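Local coordinates for protein putative epimerase (Burkholderia cenocepacia, PDB 4LW8) that probably acts as an NAD(P)-dependent sugar-nucleotide epimerase or dehydratase in the biosynthesis of lipopolysaccharide O-antigen, at residues A[210-215]-A[273-278]; A[221-226]-A[249-254]; A[104-109]-A[158-163]; A[44-49]-A[65-70]. All coordinates share one frame; numbering follows the deposited sequence.

Contact 1. Residues A[210-215]-A[273-278]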
loop_
_atom_site.group_PDB
_atom_site.type_symbol
_atom_site.label_atom_id
_atom_site.label_comp_id
_atom_site.label_asym_id
_atom_site.label_seq_id
_atom_site.Cartn_x
_atom_site.Cartn_y
_atom_site.Cartn_z
ATOM N N ALA A 210 -39.968 -1.527 12.806
ATOM C CA ALA A 210 -39.267 -1.613 14.085
ATOM C C ALA A 210 -39.518 -0.357 14.914
ATOM O O ALA A 210 -39.478 0.747 14.382
ATOM C CB ALA A 210 -37.775 -1.811 13.865
ATOM N N PRO A 211 -39.810 -0.524 16.219
ATOM C CA PRO A 211 -40.042 0.646 17.075
ATOM C C PRO A 211 -38.769 1.470 17.279
ATOM O O PRO A 211 -38.848 2.699 17.358
ATOM C CB PRO A 211 -40.515 0.031 18.402
ATOM C CG PRO A 211 -39.949 -1.359 18.389
ATOM C CD PRO A 211 -39.966 -1.789 16.955
ATOM N N ARG A 212 -37.621 0.813 17.414
ATOM C CA ARG A 212 -36.389 1.542 17.717
ATOM C C ARG A 212 -35.133 1.014 17.025
ATOM O O ARG A 212 -35.107 -0.104 16.504
ATOM C CB ARG A 212 -36.156 1.592 19.231
ATOM C CG ARG A 212 -36.138 0.260 19.966
ATOM C CD ARG A 212 -35.910 0.463 21.493
ATOM N NE ARG A 212 -37.003 1.218 22.099
ATOM C CZ ARG A 212 -36.982 2.528 22.300
ATOM N NH1 ARG A 212 -35.903 3.224 21.977
ATOM N NH2 ARG A 212 -38.035 3.139 22.812
ATOM N N ILE A 213 -34.087 1.838 17.050
ATOM C CA ILE A 213 -32.780 1.490 16.503
ATOM C C ILE A 213 -31.666 2.249 17.231
ATOM O O ILE A 213 -31.897 3.308 17.808
ATOM C CB ILE A 213 -32.707 1.788 14.983
ATOM C CG1 ILE A 213 -31.499 1.095 14.349
ATOM C CG2 ILE A 213 -32.637 3.283 14.718
ATOM C CD1 ILE A 213 -31.276 1.476 12.899
ATOM N N SER A 214 -30.461 1.693 17.198
ATOM C CA SER A 214 -29.311 2.286 17.857
ATOM C C SER A 214 -28.338 2.767 16.806
ATOM O O SER A 214 -27.993 2.018 15.894
ATOM C CB SER A 214 -28.622 1.280 18.781
ATOM O OG SER A 214 -29.462 0.922 19.857
ATOM N N LEU A 215 -27.918 4.027 16.924
ATOM C CA LEU A 215 -27.034 4.655 15.941
ATOM C C LEU A 215 -25.958 5.526 16.600
ATOM O O LEU A 215 -25.968 5.734 17.812
ATOM C CB LEU A 215 -27.849 5.503 14.958
ATOM C CG LEU A 215 -28.963 4.793 14.187
ATOM C CD1 LEU A 215 -29.884 5.804 13.507
ATOM C CD2 LEU A 215 -28.334 3.861 13.166
ATOM N N ASP A 273 -37.723 5.313 16.861
ATOM C CA ASP A 273 -37.079 5.860 18.041
ATOM C C ASP A 273 -35.591 5.515 17.968
ATOM O O ASP A 273 -35.221 4.394 17.630
ATOM C CB ASP A 273 -37.721 5.327 19.331
ATOM C CG ASP A 273 -37.430 6.223 20.539
ATOM O OD1 ASP A 273 -37.246 7.433 20.334
ATOM O OD2 ASP A 273 -37.383 5.729 21.685
ATOM N N VAL A 274 -34.743 6.503 18.230
ATOM C CA VAL A 274 -33.295 6.338 18.123
ATOM C C VAL A 274 -32.573 6.386 19.473
ATOM O O VAL A 274 -32.815 7.273 20.279
ATOM C CB VAL A 274 -32.706 7.417 17.204
ATOM C CG1 VAL A 274 -31.179 7.312 17.151
ATOM C CG2 VAL A 274 -33.329 7.290 15.815
ATOM N N THR A 275 -31.704 5.403 19.702
ATOM C CA THR A 275 -30.788 5.355 20.846
ATOM C C THR A 275 -29.375 5.634 20.363
ATOM O O THR A 275 -28.961 5.119 19.324
ATOM C CB THR A 275 -30.807 3.979 21.560
ATOM O OG1 THR A 275 -32.013 3.840 22.310
ATOM C CG2 THR A 275 -29.649 3.849 22.527
ATOM N N ILE A 276 -28.631 6.453 21.093
ATOM C CA ILE A 276 -27.255 6.703 20.701
ATOM C C ILE A 276 -26.324 5.744 21.434
ATOM O O ILE A 276 -26.138 5.841 22.641
ATOM C CB ILE A 276 -26.844 8.167 20.960
ATOM C CG1 ILE A 276 -27.747 9.112 20.158
ATOM C CG2 ILE A 276 -25.398 8.383 20.567
ATOM C CD1 ILE A 276 -27.913 8.706 18.677
ATOM N N ASP A 277 -25.762 4.807 20.680
ATOM C CA ASP A 277 -24.819 3.823 21.192
ATOM C C ASP A 277 -23.392 4.348 21.042
ATOM O O ASP A 277 -22.981 4.708 19.938
ATOM C CB ASP A 277 -24.987 2.496 20.442
ATOM C CG ASP A 277 -24.201 1.347 21.065
ATOM O OD1 ASP A 277 -23.275 1.585 21.868
ATOM O OD2 ASP A 277 -24.514 0.183 20.731
ATOM N N PRO A 278 -22.631 4.390 22.146
ATOM C CA PRO A 278 -21.222 4.805 22.102
ATOM C C PRO A 278 -20.369 3.930 21.186
ATOM O O PRO A 278 -19.384 4.412 20.633
ATOM C CB PRO A 278 -20.779 4.665 23.561
ATOM C CG PRO A 278 -22.030 4.912 24.334
ATOM C CD PRO A 278 -23.104 4.225 23.531
HETATM O O HOH W 1 -34.345 5.782 22.718
HETATM O O HOH W 2 -33.704 2.779 20.577
#
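Arg-212 and Asp-273 stand side by side at the head of two parallel strands, 212-215 and 273-276, and form the charged part of the contact. OD2 of Asp-273 meets the guanidinium at its edge: NH2 of Arg-212 donates to it at 2.9 Å on the anti lone pair, and NH1 adds a weak second bond. With the two planes 74° apart, both nitrogens converge on this one oxygen rather than pairing with both carboxylate oxygens. Arg-212 reaches it with CG lying between the backbone N and the carbonyl carbon (chi1 55°), and a bend at chi3 turns the guanidinium toward Asp-273. Two waters carry this cluster on to Thr-275. Water 2 accepts from NH1 of Arg-212 at 2.6 Å and bonds OG1 of Thr-275, while water 1 links the same two groups less closely.

The backbone ladder has five bonds, running from Asp-273 N on Pro-211 O to Asp-277 N on Leu-215 O, 3.0 Å. Thr-275 N to Ile-213 O and Leu-215 N to Thr-275 O are both 2.8 Å. The strands form a separate two-stranded parallel sheet, consistent with the C-terminal, substrate-binding part of extended short-chain dehydrogenases.

Apolar packing occupies the other face. The side chains of Leu-215 and Val-274 cross at about a right angle, CD1 lying 4.2 Å from CG1. Helix 198-207 covers Ile-213 and Leu-215 through Leu-202, and Leu-261 of helix 257-268 touches Leu-215 and Val-274. On the polar face, Ser-214 OG lies against Thr-275 CB at 3.7 Å.

Contact 2. Residues A[221-226]-A[249-254]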
loop_
_atom_site.group_PDB
_atom_site.type_symbol
_atom_site.label_atom_id
_atom_site.label_comp_id
_atom_site.label_asym_id
_atom_site.label_seq_id
_atom_site.Cartn_x
_atom_site.Cartn_y
_atom_site.Cartn_z
ATOM N N SER A 221 -22.539 14.090 8.254
ATOM C CA SER A 221 -23.019 14.062 6.863
ATOM C C SER A 221 -22.038 13.374 5.931
ATOM O O SER A 221 -20.831 13.634 5.989
ATOM C CB SER A 221 -23.284 15.483 6.342
ATOM O OG SER A 221 -24.315 16.123 7.070
ATOM N N ARG A 222 -22.556 12.491 5.081
ATOM C CA ARG A 222 -21.721 11.759 4.133
ATOM C C ARG A 222 -22.398 11.659 2.760
ATOM O O ARG A 222 -23.614 11.815 2.631
ATOM C CB ARG A 222 -21.389 10.361 4.676
ATOM C CG ARG A 222 -20.527 10.360 5.953
ATOM C CD ARG A 222 -19.151 10.983 5.720
ATOM N NE ARG A 222 -18.279 10.863 6.891
ATOM C CZ ARG A 222 -18.059 11.826 7.781
ATOM N NH1 ARG A 222 -18.634 13.017 7.646
ATOM N NH2 ARG A 222 -17.248 11.601 8.809
ATOM N N ASP A 223 -21.583 11.382 1.749
ATOM C CA ASP A 223 -21.988 11.320 0.347
ATOM C C ASP A 223 -22.526 9.923 0.031
ATOM O O ASP A 223 -21.789 8.944 0.134
ATOM C CB ASP A 223 -20.773 11.662 -0.532
ATOM C CG ASP A 223 -21.111 11.810 -2.008
ATOM O OD1 ASP A 223 -21.871 10.985 -2.563
ATOM O OD2 ASP A 223 -20.582 12.754 -2.627
ATOM N N PHE A 224 -23.805 9.828 -0.338
ATOM C CA PHE A 224 -24.419 8.543 -0.689
ATOM C C PHE A 224 -24.929 8.497 -2.140
ATOM O O PHE A 224 -25.521 9.455 -2.629
ATOM C CB PHE A 224 -25.587 8.225 0.242
ATOM C CG PHE A 224 -25.194 8.011 1.674
ATOM C CD1 PHE A 224 -24.696 6.790 2.095
ATOM C CD2 PHE A 224 -25.362 9.020 2.610
ATOM C CE1 PHE A 224 -24.337 6.586 3.427
ATOM C CE2 PHE A 224 -25.016 8.820 3.946
ATOM C CZ PHE A 224 -24.500 7.599 4.347
ATOM N N SER A 225 -24.717 7.371 -2.816
ATOM C CA SER A 225 -25.188 7.202 -4.200
ATOM C C SER A 225 -26.011 5.940 -4.357
ATOM O O SER A 225 -25.927 5.006 -3.552
ATOM C CB SER A 225 -24.007 7.147 -5.190
ATOM O OG SER A 225 -23.240 8.340 -5.156
ATOM N N ASP A 226 -26.802 5.926 -5.416
ATOM C CA ASP A 226 -27.541 4.760 -5.846
ATOM C C ASP A 226 -26.585 3.861 -6.636
ATOM O O ASP A 226 -25.887 4.340 -7.531
ATOM C CB ASP A 226 -28.737 5.209 -6.705
ATOM C CG ASP A 226 -29.718 4.104 -6.976
ATOM O OD1 ASP A 226 -29.317 3.056 -7.526
ATOM O OD2 ASP A 226 -30.907 4.297 -6.642
ATOM N N VAL A 249 -16.222 8.564 -7.797
ATOM C CA VAL A 249 -17.599 8.332 -8.242
ATOM C C VAL A 249 -18.486 8.600 -7.031
ATOM O O VAL A 249 -18.379 7.915 -6.013
ATOM C CB VAL A 249 -17.808 6.902 -8.814
ATOM C CG1 VAL A 249 -19.263 6.679 -9.227
ATOM C CG2 VAL A 249 -16.887 6.683 -10.019
ATOM N N CYS A 250 -19.317 9.635 -7.124
ATOM C CA CYS A 250 -20.048 10.156 -5.958
ATOM C C CYS A 250 -21.200 11.048 -6.403
ATOM O O CYS A 250 -21.266 11.435 -7.568
ATOM C CB CYS A 250 -19.115 10.940 -5.043
ATOM S SG CYS A 250 -18.233 12.251 -5.918
ATOM N N SER A 251 -22.100 11.365 -5.473
ATOM C CA SER A 251 -23.307 12.136 -5.775
ATOM C C SER A 251 -23.049 13.631 -5.646
ATOM O O SER A 251 -23.814 14.433 -6.153
ATOM C CB SER A 251 -24.452 11.749 -4.830
ATOM O OG SER A 251 -24.263 12.349 -3.542
ATOM N N GLU A 252 -21.988 13.977 -4.920
ATOM C CA GLU A 252 -21.649 15.361 -4.564
ATOM C C GLU A 252 -22.667 15.955 -3.590
ATOM O O GLU A 252 -22.652 17.147 -3.324
ATOM C CB GLU A 252 -21.540 16.260 -5.802
ATOM C CG GLU A 252 -20.445 15.857 -6.769
ATOM C CD GLU A 252 -20.310 16.825 -7.932
ATOM O OE1 GLU A 252 -21.353 17.279 -8.454
ATOM O OE2 GLU A 252 -19.162 17.128 -8.325
ATOM N N ARG A 253 -23.548 15.127 -3.050
ATOM C CA ARG A 253 -24.422 15.605 -1.989
ATOM C C ARG A 253 -24.191 14.826 -0.701
ATOM O O ARG A 253 -24.113 13.597 -0.709
ATOM C CB ARG A 253 -25.888 15.512 -2.396
ATOM C CG ARG A 253 -26.810 16.019 -1.308
ATOM C CD ARG A 253 -28.159 16.405 -1.851
ATOM N NE ARG A 253 -29.058 16.795 -0.774
ATOM C CZ ARG A 253 -30.309 17.197 -0.957
ATOM N NH1 ARG A 253 -30.805 17.267 -2.183
ATOM N NH2 ARG A 253 -31.061 17.532 0.083
ATOM N N ALA A 254 -24.085 15.560 0.399
ATOM C CA ALA A 254 -23.876 14.974 1.713
ATOM C C ALA A 254 -25.159 15.013 2.538
ATOM O O ALA A 254 -25.788 16.058 2.671
ATOM C CB ALA A 254 -22.753 15.698 2.444
HETATM O O HOH W 3 -25.976 17.781 5.332
#
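Asp-223 grips the turn at Ser-251 and Glu-252 with both oxygens of one carboxylate, doing side-chain work where a regular strand pair would use backbone bonds. OD1 takes two donors: Ser-251 N arrives on the syn lone pair at 2.9 Å, nearly straight at 163°, and Ser-251 OG comes from above the carboxylate plane, also at 2.9 Å. OD2 accepts Glu-252 N at 3.0 Å, a more bent bond. CG of Asp-223 lies opposite the backbone N (chi1 -172°), which extends the carboxylate over the turn.

Ser-251 OG also accepts from Arg-253 N at 2.9 Å, closing an ST turn. Beyond the turn the chains touch through CA-H...O contacts, such as Asp-223 CA to Arg-253 O, and through the methyl of Ala-254, 3.9 Å from Ser-221 CB. Water 3 joins Ser-221 OG to Ala-254 O.

Strand 221-226 pairs in parallel with 180-189 and with 288-291, and the loop leads into strand 254-256, which pairs antiparallel with 221-226 through Arg-222 and Tyr-255. Gly-291 N of strand 288-291 is another donor to Asp-223 OD2. Glu-252 forms a salt bridge with Arg-297 of helix 294-300, while Ser-225 rests on Val-230 of helix 227-240, which Asp-226 caps.

Contact 3. Residues A[104-109]-A[158-163]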
loop_
_atom_site.group_PDB
_atom_site.type_symbol
_atom_site.label_atom_id
_atom_site.label_comp_id
_atom_site.label_asym_id
_atom_site.label_seq_id
_atom_site.Cartn_x
_atom_site.Cartn_y
_atom_site.Cartn_z
ATOM N N SER A 104 -4.397 -10.174 7.139
ATOM C CA SER A 104 -3.563 -10.815 6.135
ATOM C C SER A 104 -4.330 -11.210 4.864
ATOM O O SER A 104 -3.789 -11.119 3.760
ATOM C CB SER A 104 -2.885 -12.044 6.731
ATOM O OG SER A 104 -3.828 -13.074 6.908
ATOM N N GLN A 105 -5.573 -11.661 5.013
ATOM C CA GLN A 105 -6.377 -12.040 3.860
ATOM C C GLN A 105 -6.871 -10.825 3.076
ATOM O O GLN A 105 -6.967 -10.856 1.838
ATOM C CB GLN A 105 -7.562 -12.907 4.297
ATOM C CG GLN A 105 -7.225 -14.391 4.327
ATOM C CD GLN A 105 -6.771 -14.909 2.957
ATOM O OE1 GLN A 105 -5.568 -14.986 2.672
ATOM N NE2 GLN A 105 -7.739 -15.265 2.102
ATOM N N THR A 106 -7.154 -9.755 3.806
ATOM C CA THR A 106 -7.548 -8.485 3.229
ATOM C C THR A 106 -6.444 -7.929 2.336
ATOM O O THR A 106 -6.705 -7.536 1.198
ATOM C CB THR A 106 -7.876 -7.456 4.327
ATOM O OG1 THR A 106 -9.028 -7.899 5.052
ATOM C CG2 THR A 106 -8.159 -6.085 3.718
ATOM N N TYR A 107 -5.211 -7.914 2.838
ATOM C CA TYR A 107 -4.092 -7.459 2.005
ATOM C C TYR A 107 -3.819 -8.415 0.830
ATOM O O TYR A 107 -3.652 -7.971 -0.307
ATOM C CB TYR A 107 -2.834 -7.269 2.861
ATOM C CG TYR A 107 -2.931 -6.050 3.755
ATOM C CD1 TYR A 107 -2.920 -4.764 3.209
ATOM C CD2 TYR A 107 -3.050 -6.177 5.137
ATOM C CE1 TYR A 107 -2.995 -3.628 4.022
ATOM C CE2 TYR A 107 -3.136 -5.050 5.963
ATOM C CZ TYR A 107 -3.102 -3.783 5.393
ATOM O OH TYR A 107 -3.184 -2.682 6.193
ATOM N N ALA A 108 -3.817 -9.719 1.095
ATOM C CA ALA A 108 -3.585 -10.713 0.042
ATOM C C ALA A 108 -4.632 -10.625 -1.083
ATOM O O ALA A 108 -4.276 -10.445 -2.256
ATOM C CB ALA A 108 -3.565 -12.129 0.634
ATOM N N VAL A 109 -5.911 -10.720 -0.726
ATOM C CA VAL A 109 -6.978 -10.687 -1.723
ATOM C C VAL A 109 -6.967 -9.349 -2.504
ATOM O O VAL A 109 -7.013 -9.346 -3.735
ATOM C CB VAL A 109 -8.363 -10.894 -1.085
ATOM C CG1 VAL A 109 -9.456 -10.611 -2.100
ATOM C CG2 VAL A 109 -8.503 -12.321 -0.528
ATOM N N ASN A 158 -8.172 2.353 8.033
ATOM C CA ASN A 158 -8.176 0.956 8.473
ATOM C C ASN A 158 -7.459 0.088 7.444
ATOM O O ASN A 158 -7.111 0.577 6.363
ATOM C CB ASN A 158 -9.612 0.469 8.728
ATOM C CG ASN A 158 -10.521 0.649 7.516
ATOM O OD1 ASN A 158 -10.158 0.341 6.379
ATOM N ND2 ASN A 158 -11.705 1.182 7.759
ATOM N N ASP A 159 -7.203 -1.176 7.782
ATOM C CA ASP A 159 -6.432 -2.052 6.896
ATOM C C ASP A 159 -7.110 -2.243 5.555
ATOM O O ASP A 159 -6.447 -2.311 4.522
ATOM C CB ASP A 159 -6.183 -3.417 7.553
ATOM C CG ASP A 159 -5.204 -3.329 8.702
ATOM O OD1 ASP A 159 -4.035 -2.944 8.481
ATOM O OD2 ASP A 159 -5.592 -3.616 9.835
ATOM N N TYR A 160 -8.431 -2.331 5.565
ATOM C CA TYR A 160 -9.173 -2.453 4.314
ATOM C C TYR A 160 -8.862 -1.255 3.396
ATOM O O TYR A 160 -8.545 -1.424 2.213
ATOM C CB TYR A 160 -10.684 -2.551 4.579
ATOM C CG TYR A 160 -11.511 -2.558 3.301
ATOM C CD1 TYR A 160 -11.429 -3.612 2.395
ATOM C CD2 TYR A 160 -12.356 -1.506 2.990
ATOM C CE1 TYR A 160 -12.180 -3.616 1.214
ATOM C CE2 TYR A 160 -13.107 -1.499 1.812
ATOM C CZ TYR A 160 -13.014 -2.556 0.933
ATOM O OH TYR A 160 -13.761 -2.553 -0.224
ATOM N N ALA A 161 -8.936 -0.039 3.942
ATOM C CA ALA A 161 -8.684 1.165 3.133
ATOM C C ALA A 161 -7.223 1.222 2.651
ATOM O O ALA A 161 -6.949 1.637 1.521
ATOM C CB ALA A 161 -9.052 2.427 3.928
ATOM N N VAL A 162 -6.290 0.807 3.508
ATOM C CA VAL A 162 -4.875 0.729 3.138
ATOM C C VAL A 162 -4.679 -0.257 1.983
ATOM O O VAL A 162 -3.942 0.022 1.025
ATOM C CB VAL A 162 -3.989 0.303 4.327
ATOM C CG1 VAL A 162 -2.529 0.068 3.855
ATOM C CG2 VAL A 162 -4.036 1.357 5.453
ATOM N N SER A 163 -5.348 -1.404 2.061
ATOM C CA SER A 163 -5.186 -2.442 1.035
ATOM C C SER A 163 -5.724 -1.955 -0.307
ATOM O O SER A 163 -5.175 -2.302 -1.356
ATOM C CB SER A 163 -5.864 -3.768 1.461
ATOM O OG SER A 163 -7.275 -3.782 1.250
#
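The ring of Tyr-107 is met at its edge, in plane, by Asp-159 OD1 and by Val-162 CG1, the latter 3.7 Å from CE1, while Ser-163 CB approaches obliquely, 3.6 Å from CD1. A second ring, that of Tyr-160, is also touched at its edge, by the methyl CG2 of Thr-106, 4.3 Å from CD1.

The polar link is the phenol. Tyr-107 OH donates to Asp-159 OD1 over a very short 2.5 Å, with the carboxylate turned 76° from the ring plane and the two side chains crossing nearly at a right angle. The other carboxylate oxygen, OD2, forms a salt bridge with Arg-115 of the second subunit, so Asp-159 ties the two helices of its own chain to the partner chain.

Thr-106 turns CG2 to the other helix (chi1 -65° puts OG1 beside the backbone N and CG2 opposite it), 3.8 Å from Tyr-160 CA and 3.5 Å from Ser-163 OG. That hydroxyl donates to Tyr-160 O at 2.8 Å within its own helix and is also bonded to Asn-110 ND2, which fixes its direction. Asn-158 OD1 accepts from Ala-161 N, capping helix 159-172.

The axes of the segments 104-109 and 159-163 approach to 9.1 Å at 17°, almost parallel. Ala-166 and Ala-170 of the second subunit pack on Val-162 and Tyr-107, consistent with the four-helix dimer interface of extended short-chain dehydrogenases. Tyr-160 and the three residues after it begin the Tyr-x-x-x-Lys signature of that superfamily, whose tyrosine is usually the catalytic one.

Contact 4. Residues A[44-49]-A[65-70]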
loop_
_atom_site.group_PDB
_atom_site.type_symbol
_atom_site.label_atom_id
_atom_site.label_comp_id
_atom_site.label_asym_id
_atom_site.label_seq_id
_atom_site.Cartn_x
_atom_site.Cartn_y
_atom_site.Cartn_z
ATOM N N ASP A 44 -21.391 -9.543 -23.969
ATOM C CA ASP A 44 -21.578 -10.872 -23.398
ATOM C C ASP A 44 -20.834 -10.878 -22.071
ATOM O O ASP A 44 -19.607 -10.794 -22.046
ATOM C CB ASP A 44 -21.053 -11.966 -24.345
ATOM C CG ASP A 44 -21.235 -13.379 -23.792
ATOM O OD1 ASP A 44 -22.065 -13.587 -22.875
ATOM O OD2 ASP A 44 -20.543 -14.296 -24.290
ATOM N N VAL A 45 -21.567 -10.950 -20.968
ATOM C CA VAL A 45 -20.954 -10.785 -19.654
ATOM C C VAL A 45 -20.491 -12.114 -19.071
ATOM O O VAL A 45 -21.295 -13.033 -18.888
ATOM C CB VAL A 45 -21.925 -10.094 -18.668
ATOM C CG1 VAL A 45 -21.306 -9.975 -17.280
ATOM C CG2 VAL A 45 -22.302 -8.728 -19.188
ATOM N N TRP A 46 -19.180 -12.211 -18.829
ATOM C CA TRP A 46 -18.560 -13.326 -18.098
ATOM C C TRP A 46 -18.103 -12.813 -16.740
ATOM O O TRP A 46 -17.939 -11.615 -16.562
ATOM C CB TRP A 46 -17.342 -13.900 -18.825
ATOM C CG TRP A 46 -17.581 -14.486 -20.177
ATOM C CD1 TRP A 46 -18.364 -13.975 -21.176
ATOM C CD2 TRP A 46 -17.009 -15.689 -20.692
ATOM N NE1 TRP A 46 -18.330 -14.797 -22.272
ATOM C CE2 TRP A 46 -17.497 -15.854 -22.006
ATOM C CE3 TRP A 46 -16.143 -16.652 -20.165
ATOM C CZ2 TRP A 46 -17.146 -16.946 -22.807
ATOM C CZ3 TRP A 46 -15.794 -17.732 -20.962
ATOM C CH2 TRP A 46 -16.292 -17.865 -22.270
ATOM N N GLY A 47 -17.874 -13.701 -15.783
ATOM C CA GLY A 47 -17.384 -13.246 -14.496
ATOM C C GLY A 47 -16.968 -14.369 -13.578
ATOM O O GLY A 47 -17.196 -15.534 -13.890
ATOM N N THR A 48 -16.364 -14.027 -12.439
ATOM C CA THR A 48 -15.910 -15.051 -11.510
ATOM C C THR A 48 -16.879 -15.211 -10.346
ATOM O O THR A 48 -17.569 -14.262 -9.987
ATOM C CB THR A 48 -14.507 -14.735 -10.956
ATOM O OG1 THR A 48 -14.550 -13.517 -10.189
ATOM C CG2 THR A 48 -13.507 -14.583 -12.105
ATOM N N VAL A 49 -16.938 -16.429 -9.804
ATOM C CA VAL A 49 -17.616 -16.737 -8.547
ATOM C C VAL A 49 -16.667 -17.558 -7.683
ATOM O O VAL A 49 -15.729 -18.161 -8.198
ATOM C CB VAL A 49 -18.921 -17.554 -8.759
ATOM C CG1 VAL A 49 -19.944 -16.755 -9.544
ATOM C CG2 VAL A 49 -18.602 -18.876 -9.444
ATOM N N THR A 65 -21.958 -15.880 -18.086
ATOM C CA THR A 65 -21.100 -17.051 -18.016
ATOM C C THR A 65 -20.279 -16.936 -16.723
ATOM O O THR A 65 -19.487 -16.014 -16.573
ATOM C CB THR A 65 -20.178 -17.162 -19.244
ATOM O OG1 THR A 65 -20.968 -17.264 -20.435
ATOM C CG2 THR A 65 -19.276 -18.389 -19.132
ATOM N N LEU A 66 -20.501 -17.858 -15.786
ATOM C CA LEU A 66 -19.902 -17.791 -14.453
ATOM C C LEU A 66 -18.769 -18.785 -14.301
ATOM O O LEU A 66 -18.986 -19.988 -14.383
ATOM C CB LEU A 66 -20.965 -18.065 -13.382
ATOM C CG LEU A 66 -22.203 -17.171 -13.448
ATOM C CD1 LEU A 66 -23.177 -17.531 -12.343
ATOM C CD2 LEU A 66 -21.793 -15.732 -13.327
ATOM N N LEU A 67 -17.563 -18.288 -14.050
ATOM C CA LEU A 67 -16.395 -19.153 -13.917
ATOM C C LEU A 67 -15.922 -19.264 -12.448
ATOM O O LEU A 67 -15.589 -18.261 -11.826
ATOM C CB LEU A 67 -15.259 -18.628 -14.808
ATOM C CG LEU A 67 -15.546 -18.367 -16.303
ATOM C CD1 LEU A 67 -14.280 -17.868 -17.014
ATOM C CD2 LEU A 67 -16.092 -19.598 -17.001
ATOM N N PRO A 68 -15.903 -20.482 -11.883
ATOM C CA PRO A 68 -15.431 -20.590 -10.497
ATOM C C PRO A 68 -13.924 -20.359 -10.418
ATOM O O PRO A 68 -13.133 -21.196 -10.863
ATOM C CB PRO A 68 -15.799 -22.031 -10.096
ATOM C CG PRO A 68 -16.723 -22.527 -11.173
ATOM C CD PRO A 68 -16.353 -21.778 -12.412
ATOM N N VAL A 69 -13.543 -19.214 -9.866
ATOM C CA VAL A 69 -12.146 -18.814 -9.750
ATOM C C VAL A 69 -11.856 -18.159 -8.394
ATOM O O VAL A 69 -12.517 -17.206 -7.997
ATOM C CB VAL A 69 -11.729 -17.810 -10.875
ATOM C CG1 VAL A 69 -10.271 -17.526 -10.770
ATOM C CG2 VAL A 69 -12.060 -18.357 -12.262
ATOM N N ASP A 70 -10.860 -18.673 -7.688
ATOM C CA ASP A 70 -10.333 -17.978 -6.517
ATOM C C ASP A 70 -9.268 -16.963 -6.975
ATOM O O ASP A 70 -8.349 -17.321 -7.699
ATOM C CB ASP A 70 -9.769 -18.993 -5.518
ATOM C CG ASP A 70 -8.901 -18.352 -4.436
ATOM O OD1 ASP A 70 -9.154 -17.191 -4.045
ATOM O OD2 ASP A 70 -7.962 -19.031 -3.961
#
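Gly-47 and Leu-67 meet in the straightest bond of a five-rung parallel ladder, Leu-67 N to Gly-47 O at 2.8 Å and 176°. The rungs run from Thr-65 N on Val-45 O, 3.0 Å, to Val-69 N on Val-49 O, 2.9 Å. These are neighbouring parallel strands of the Rossmann fold, strand 65-68 lying beside strand 44-49, whose other side pairs with strand 20-24.

Close by, Trp-46 is held by its indole nitrogen. NE1 bonds Asp-44 OD2 at 3.0 Å, and that oxygen is also in a salt bridge with Arg-16. This bond helps set the rotation of the indole, whose CG sits beside the backbone N, opposite the carbonyl carbon (chi1 -62°). Thr-65 lies over one face in a CH-pi contact, its CB 3.9 Å from the centroid of the Trp-46 five-membered ring and 13° off the normal, while Leu-67 CD1 touches the edge. Helix 74-84 covers the indole through Asp-83 and Ala-84.

Further along the same face, the side chains of Thr-48 and Val-69 cross obliquely, with Thr-48 CG2 3.9 Å from Val-69 CB and helix 74-84 behind Val-69 through Met-77 and Ala-80. Thr-48 OG1 bonds Gly-25 N in the turn after strand 20-24, the glycine-rich turn that in relatives of this fold holds the dinucleotide. On the other face Val-49 packs against Leu-66 and Pro-68, its CG1 reaching Leu-66 CB at 4.2 Å.

Contacts 2 and 4 reach the same large sheet from opposite sides of the chain's centre, their own centres 30 Å apart. Contact 4 pairs two strands of the Rossmann part, which probably binds the dinucleotide, whereas contact 2 ties strand 221-226 of that sheet to the loop between strands 246-249 and 254-256. Contact 3 packs two helices, the second beginning the probable catalytic motif, and its nearest atoms come within about 6 Å of contact 4 and about 12 Å of contact 2. Contact 1 is the most remote, its small sheet about 31 Å from contact 4 at nearest atoms, although strand 212-215 directly precedes strand 221-226 of contact 2. Contact 3 alone touches the second subunit.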